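PDB 2HKE: diphosphomevalonate decarboxylase, putative from Trypanosoma brucei, which probably catalyses the ATP-dependent decarboxylation of (R)-5-diphosphomevalonate to isopentenyl diphosphate, a precursor for isoprenoid and sterol synthesis. Local coordinates for residues R77-P90 with F130-S144. The protein carries 1 engineered substitution. Residues are numbered along the deposited sequence; the frame is centred on the assembly and turned at random.
Sequences RVQSMLLHLRSTCP and FKSTTNVSMLARLGS. With SO4 (sulfate ion), chain C.
Arg-77 lays its chain along the carbonyls of Leu-142 and Gly-143, and its NH1 donates to Gly-143 O over 2.9 Å, in the guanidinium plane but from above the plane of the carbonyl. A bend at chi2 (-67°) carries the guanidinium past that carbonyl, and NH1 and NH2 then bond O3 and O1 of a sulfate ion that probably came from the crystallisation liquor. One turn on, a water bridges the Ser-80 hydroxyl, from which it accepts, to Leu-142 O. Met-81 is the knob between the two helices, whose axes run 147° apart and approach to 8.3 Å: its flexible thioether drops among Leu-139, Ala-140, Leu-142 and Gly-143, and SD lies 3.8 Å from Gly-143 CA, where glycine offers bare backbone. This nearly antiparallel pair packs within the N-terminal domain, where Arg-77 and Leu-139 also touch helix 114-130. His-84 turns its CB methylene to Leu-142 CD1, while Thr-134 OG1 lies at its ring edge. The branched end of Leu-85 serves two neighbours: CD2 sits over a face of the Phe-130 ring in a CH-pi contact, 3.9 Å from the centroid, and CD1 reaches Ser-132 CB. The guanidinium plane of Arg-86 is turned 83° from that ring, and NH2 forms a salt bridge with Asp-61. Farther along, Thr-88 O accepts from Thr-133 N (2.8 Å), nearly along the C=O axis. The hydroxyls Thr-88 OG1 and Ser-132 OG lie 2.7 Å apart; Ser-132 OG accepts from Thr-134 N, forming an ST turn. Cys-89 CB rests against Phe-130 O, and Pro-90 CD against the carbonyls of both Phe-130 and Lys-131, at the Schellman motif. The chemistry thus divides into an apolar helix-helix centre between a hydrogen-bonded loop pair and an anion site completed by Lys-22, Tyr-19, Thr-200 and Gly-145.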
loop_
_atom_site.group_PDB
_atom_site.type_symbol
_atom_site.label_atom_id
_atom_site.label_comp_id
_atom_site.label_asym_id
_atom_site.label_seq_id
_atom_site.Cartn_x
_atom_site.Cartn_y
_atom_site.Cartn_z
ATOM N N ARG A 77 -3.985 -18.199 -3.576
ATOM C CA ARG A 77 -2.926 -17.405 -2.928
ATOM C C ARG A 77 -2.732 -17.861 -1.486
ATOM O O ARG A 77 -1.573 -18.018 -1.022
ATOM C CB ARG A 77 -3.254 -15.928 -3.020
ATOM C CG ARG A 77 -3.165 -15.366 -4.454
ATOM C CD ARG A 77 -1.751 -15.349 -5.004
ATOM N NE ARG A 77 -1.621 -14.723 -6.350
ATOM C CZ ARG A 77 -1.499 -13.420 -6.581
ATOM N NH1 ARG A 77 -1.510 -12.553 -5.593
ATOM N NH2 ARG A 77 -1.391 -12.989 -7.844
ATOM N N VAL A 78 -3.824 -18.144 -0.802
ATOM C CA VAL A 78 -3.744 -18.655 0.595
ATOM C C VAL A 78 -3.217 -20.119 0.631
ATOM O O VAL A 78 -2.339 -20.476 1.450
ATOM C CB VAL A 78 -5.105 -18.442 1.351
ATOM C CG1 VAL A 78 -5.104 -19.155 2.707
ATOM C CG2 VAL A 78 -5.468 -16.960 1.458
ATOM N N GLN A 79 -3.632 -20.959 -0.311
ATOM C CA GLN A 79 -3.105 -22.333 -0.411
ATOM C C GLN A 79 -1.610 -22.289 -0.635
ATOM O O GLN A 79 -0.871 -23.102 -0.067
ATOM C CB GLN A 79 -3.743 -23.144 -1.557
ATOM C CG GLN A 79 -5.216 -23.497 -1.468
ATOM C CD GLN A 79 -5.807 -24.016 -2.822
ATOM O OE1 GLN A 79 -6.232 -23.203 -3.645
ATOM N NE2 GLN A 79 -5.813 -25.382 -3.050
ATOM N N SER A 80 -1.150 -21.348 -1.472
ATOM C CA SER A 80 0.272 -21.141 -1.741
ATOM C C SER A 80 1.054 -20.802 -0.470
ATOM O O SER A 80 2.143 -21.343 -0.211
ATOM C CB SER A 80 0.458 -20.058 -2.821
ATOM O OG SER A 80 1.821 -19.935 -3.203
ATOM N N MET A 81 0.513 -19.903 0.326
ATOM C CA MET A 81 1.155 -19.526 1.589
ATOM C C MET A 81 1.247 -20.746 2.506
ATOM O O MET A 81 2.320 -21.060 3.059
ATOM C CB MET A 81 0.392 -18.377 2.264
ATOM C CG MET A 81 0.529 -17.084 1.449
ATOM S SD MET A 81 -0.625 -15.849 2.122
ATOM C CE MET A 81 0.274 -15.394 3.583
ATOM N N LEU A 82 0.154 -21.445 2.615
ATOM C CA LEU A 82 0.074 -22.600 3.500
ATOM C C LEU A 82 1.009 -23.725 3.105
ATOM O O LEU A 82 1.607 -24.361 3.952
ATOM C CB LEU A 82 -1.340 -23.096 3.585
ATOM C CG LEU A 82 -2.337 -22.222 4.313
ATOM C CD1 LEU A 82 -3.747 -22.756 4.035
ATOM C CD2 LEU A 82 -2.060 -22.212 5.814
ATOM N N LEU A 83 1.173 -23.963 1.812
ATOM C CA LEU A 83 2.166 -24.958 1.363
ATOM C C LEU A 83 3.571 -24.589 1.763
ATOM O O LEU A 83 4.348 -25.454 2.251
ATOM C CB LEU A 83 2.121 -25.122 -0.172
ATOM C CG LEU A 83 0.911 -25.801 -0.786
ATOM C CD1 LEU A 83 1.009 -25.662 -2.306
ATOM C CD2 LEU A 83 0.823 -27.281 -0.369
ATOM N N HIS A 84 3.952 -23.336 1.515
ATOM C CA HIS A 84 5.283 -22.874 1.856
ATOM C C HIS A 84 5.471 -22.897 3.385
ATOM O O HIS A 84 6.532 -23.274 3.889
ATOM C CB HIS A 84 5.550 -21.488 1.313
ATOM C CG HIS A 84 6.967 -21.071 1.485
ATOM N ND1 HIS A 84 8.007 -21.795 0.938
ATOM C CD2 HIS A 84 7.529 -20.073 2.190
ATOM C CE1 HIS A 84 9.152 -21.241 1.292
ATOM N NE2 HIS A 84 8.894 -20.188 2.038
ATOM N N LEU A 85 4.419 -22.543 4.090
ATOM C CA LEU A 85 4.479 -22.442 5.530
ATOM C C LEU A 85 4.769 -23.829 6.110
ATOM O O LEU A 85 5.644 -23.994 6.945
ATOM C CB LEU A 85 3.159 -21.895 6.040
ATOM C CG LEU A 85 2.938 -21.781 7.533
ATOM C CD1 LEU A 85 3.718 -20.556 8.130
ATOM C CD2 LEU A 85 1.414 -21.731 7.790
ATOM N N ARG A 86 4.035 -24.824 5.642
ATOM C CA ARG A 86 4.164 -26.167 6.140
ATOM C C ARG A 86 5.402 -26.916 5.707
ATOM O O ARG A 86 5.695 -27.968 6.256
ATOM C CB ARG A 86 2.934 -26.978 5.771
ATOM C CG ARG A 86 1.731 -26.586 6.529
ATOM C CD ARG A 86 0.640 -27.586 6.287
ATOM N NE ARG A 86 -0.472 -27.280 7.159
ATOM C CZ ARG A 86 -1.651 -26.819 6.758
ATOM N NH1 ARG A 86 -1.924 -26.612 5.477
ATOM N NH2 ARG A 86 -2.555 -26.582 7.664
ATOM N N SER A 87 6.109 -26.421 4.703
ATOM C CA SER A 87 7.400 -26.976 4.332
ATOM C C SER A 87 8.555 -26.339 5.068
ATOM O O SER A 87 9.717 -26.687 4.800
ATOM C CB SER A 87 7.642 -26.847 2.830
ATOM O OG SER A 87 7.882 -25.526 2.420
ATOM N N THR A 88 8.260 -25.357 5.929
ATOM C CA THR A 88 9.289 -24.632 6.645
ATOM C C THR A 88 8.946 -24.550 8.111
ATOM O O THR A 88 9.237 -23.577 8.769
ATOM C CB THR A 88 9.490 -23.236 6.009
ATOM O OG1 THR A 88 8.263 -22.480 6.079
ATOM C CG2 THR A 88 9.960 -23.379 4.542
ATOM N N CYS A 89 8.326 -25.591 8.645
ATOM C CA CYS A 89 7.934 -25.587 10.038
ATOM C C CYS A 89 8.205 -26.960 10.668
ATOM O O CYS A 89 8.436 -27.917 9.951
ATOM C CB CYS A 89 6.484 -25.174 10.176
ATOM S SG CYS A 89 5.332 -26.478 9.780
ATOM N N PRO A 90 8.221 -27.040 12.009
ATOM C CA PRO A 90 8.472 -28.287 12.732
ATOM C C PRO A 90 7.604 -29.475 12.280
ATOM O O PRO A 90 6.427 -29.302 12.019
ATOM C CB PRO A 90 8.120 -27.912 14.166
ATOM C CG PRO A 90 8.519 -26.516 14.274
ATOM C CD PRO A 90 8.054 -25.919 12.951
ATOM N N PHE A 130 2.764 -21.473 13.573
ATOM C CA PHE A 130 3.381 -22.701 13.106
ATOM C C PHE A 130 4.865 -22.803 13.433
ATOM O O PHE A 130 5.517 -23.787 13.058
ATOM C CB PHE A 130 3.174 -22.820 11.591
ATOM C CG PHE A 130 1.853 -23.407 11.202
ATOM C CD1 PHE A 130 0.714 -22.607 11.095
ATOM C CD2 PHE A 130 1.728 -24.762 10.971
ATOM C CE1 PHE A 130 -0.515 -23.173 10.722
ATOM C CE2 PHE A 130 0.483 -25.340 10.620
ATOM C CZ PHE A 130 -0.634 -24.531 10.516
ATOM N N LYS A 131 5.409 -21.752 14.043
ATOM C CA LYS A 131 6.840 -21.623 14.249
ATOM C C LYS A 131 7.653 -21.927 13.000
ATOM O O LYS A 131 8.637 -22.704 13.011
ATOM C CB LYS A 131 7.255 -22.499 15.413
ATOM C CG LYS A 131 6.352 -22.307 16.603
ATOM C CD LYS A 131 6.809 -23.104 17.780
ATOM C CE LYS A 131 6.221 -22.544 19.070
ATOM N NZ LYS A 131 6.825 -21.191 19.341
ATOM N N SER A 132 7.258 -21.285 11.897
ATOM C CA SER A 132 7.913 -21.473 10.626
ATOM C C SER A 132 9.173 -20.652 10.594
ATOM O O SER A 132 9.211 -19.548 11.132
ATOM C CB SER A 132 6.980 -21.067 9.445
ATOM O OG SER A 132 7.635 -20.908 8.192
ATOM N N THR A 133 10.178 -21.156 9.899
ATOM C CA THR A 133 11.402 -20.416 9.709
ATOM C C THR A 133 11.349 -19.363 8.594
ATOM O O THR A 133 12.318 -18.605 8.374
ATOM C CB THR A 133 12.539 -21.392 9.384
ATOM O OG1 THR A 133 12.182 -22.198 8.247
ATOM C CG2 THR A 133 12.790 -22.270 10.614
ATOM N N THR A 134 10.263 -19.340 7.844
ATOM C CA THR A 134 10.173 -18.363 6.762
ATOM C C THR A 134 9.901 -16.966 7.338
ATOM O O THR A 134 9.367 -16.832 8.415
ATOM C CB THR A 134 9.140 -18.798 5.690
ATOM O OG1 THR A 134 9.132 -17.824 4.643
ATOM C CG2 THR A 134 7.770 -18.866 6.262
ATOM N N ASN A 135 10.306 -15.921 6.616
ATOM C CA ASN A 135 10.077 -14.590 7.122
ATOM C C ASN A 135 8.732 -14.027 6.650
ATOM O O ASN A 135 8.170 -14.476 5.636
ATOM C CB ASN A 135 11.240 -13.646 6.807
ATOM C CG ASN A 135 11.460 -13.475 5.325
ATOM O OD1 ASN A 135 10.696 -12.793 4.625
ATOM N ND2 ASN A 135 12.512 -14.122 4.829
ATOM N N VAL A 136 8.227 -13.070 7.415
ATOM C CA VAL A 136 6.921 -12.540 7.180
ATOM C C VAL A 136 6.829 -12.022 5.749
ATOM O O VAL A 136 5.794 -12.242 5.081
ATOM C CB VAL A 136 6.559 -11.428 8.196
ATOM C CG1 VAL A 136 5.298 -10.630 7.715
ATOM C CG2 VAL A 136 6.348 -12.051 9.589
ATOM N N SER A 137 7.854 -11.286 5.335
ATOM C CA SER A 137 7.827 -10.649 4.016
ATOM C C SER A 137 7.690 -11.674 2.868
ATOM O O SER A 137 6.826 -11.523 1.983
ATOM C CB SER A 137 9.026 -9.727 3.849
ATOM O OG SER A 137 9.046 -9.141 2.578
ATOM N N MET A 138 8.518 -12.736 2.870
ATOM C CA MET A 138 8.459 -13.718 1.795
ATOM C C MET A 138 7.200 -14.542 1.755
ATOM O O MET A 138 6.734 -14.884 0.669
ATOM C CB MET A 138 9.691 -14.628 1.819
ATOM C CG MET A 138 10.952 -13.837 1.445
ATOM S SD MET A 138 12.428 -14.924 1.439
ATOM C CE MET A 138 11.615 -16.456 0.987
ATOM N N LEU A 139 6.621 -14.841 2.907
ATOM C CA LEU A 139 5.328 -15.544 2.885
ATOM C C LEU A 139 4.197 -14.628 2.424
ATOM O O LEU A 139 3.315 -15.044 1.684
ATOM C CB LEU A 139 5.035 -16.092 4.275
ATOM C CG LEU A 139 3.858 -17.025 4.303
ATOM C CD1 LEU A 139 4.106 -18.254 3.479
ATOM C CD2 LEU A 139 3.494 -17.362 5.773
ATOM N N ALA A 140 4.213 -13.383 2.883
ATOM C CA ALA A 140 3.219 -12.385 2.501
ATOM C C ALA A 140 3.231 -12.186 0.972
ATOM O O ALA A 140 2.182 -12.079 0.375
ATOM C CB ALA A 140 3.503 -11.074 3.210
ATOM N N ARG A 141 4.431 -12.217 0.376
ATOM C CA ARG A 141 4.652 -12.031 -1.075
ATOM C C ARG A 141 3.882 -13.036 -1.885
ATOM O O ARG A 141 3.316 -12.710 -2.937
ATOM C CB ARG A 141 6.149 -12.187 -1.372
ATOM C CG ARG A 141 6.548 -11.662 -2.718
ATOM C CD ARG A 141 7.885 -12.187 -3.171
ATOM N NE ARG A 141 7.799 -13.592 -3.530
ATOM C CZ ARG A 141 8.537 -14.576 -3.051
ATOM N NH1 ARG A 141 9.546 -14.354 -2.212
ATOM N NH2 ARG A 141 8.367 -15.787 -3.520
ATOM N N LEU A 142 3.816 -14.270 -1.372
ATOM C CA LEU A 142 3.026 -15.331 -2.013
ATOM C C LEU A 142 1.526 -15.024 -2.119
ATOM O O LEU A 142 0.833 -15.584 -2.963
ATOM C CB LEU A 142 3.211 -16.661 -1.270
ATOM C CG LEU A 142 4.611 -17.251 -1.458
ATOM C CD1 LEU A 142 4.748 -18.506 -0.557
ATOM C CD2 LEU A 142 5.000 -17.596 -2.925
ATOM N N GLY A 143 1.021 -14.268 -1.157
ATOM C CA GLY A 143 -0.358 -13.899 -1.088
ATOM C C GLY A 143 -0.613 -12.704 -1.951
ATOM O O GLY A 143 -1.560 -12.726 -2.705
ATOM N N SER A 144 0.221 -11.671 -1.832
ATOM C CA SER A 144 0.142 -10.467 -2.683
ATOM C C SER A 144 1.500 -9.812 -2.700
ATOM O O SER A 144 2.135 -9.613 -1.670
ATOM C CB SER A 144 -0.894 -9.427 -2.178
ATOM O OG SER A 144 -0.924 -8.345 -3.073
HETATM S S SO4 C . -0.381 -9.291 -6.933
HETATM O O1 SO4 C . -0.682 -9.988 -8.168
HETATM O O2 SO4 C . -0.624 -7.877 -7.097
HETATM O O3 SO4 C . -1.234 -9.782 -5.858
HETATM O O4 SO4 C . 1.032 -9.475 -6.595
HETATM O O HOH W 1 1.346 -17.714 -4.637
#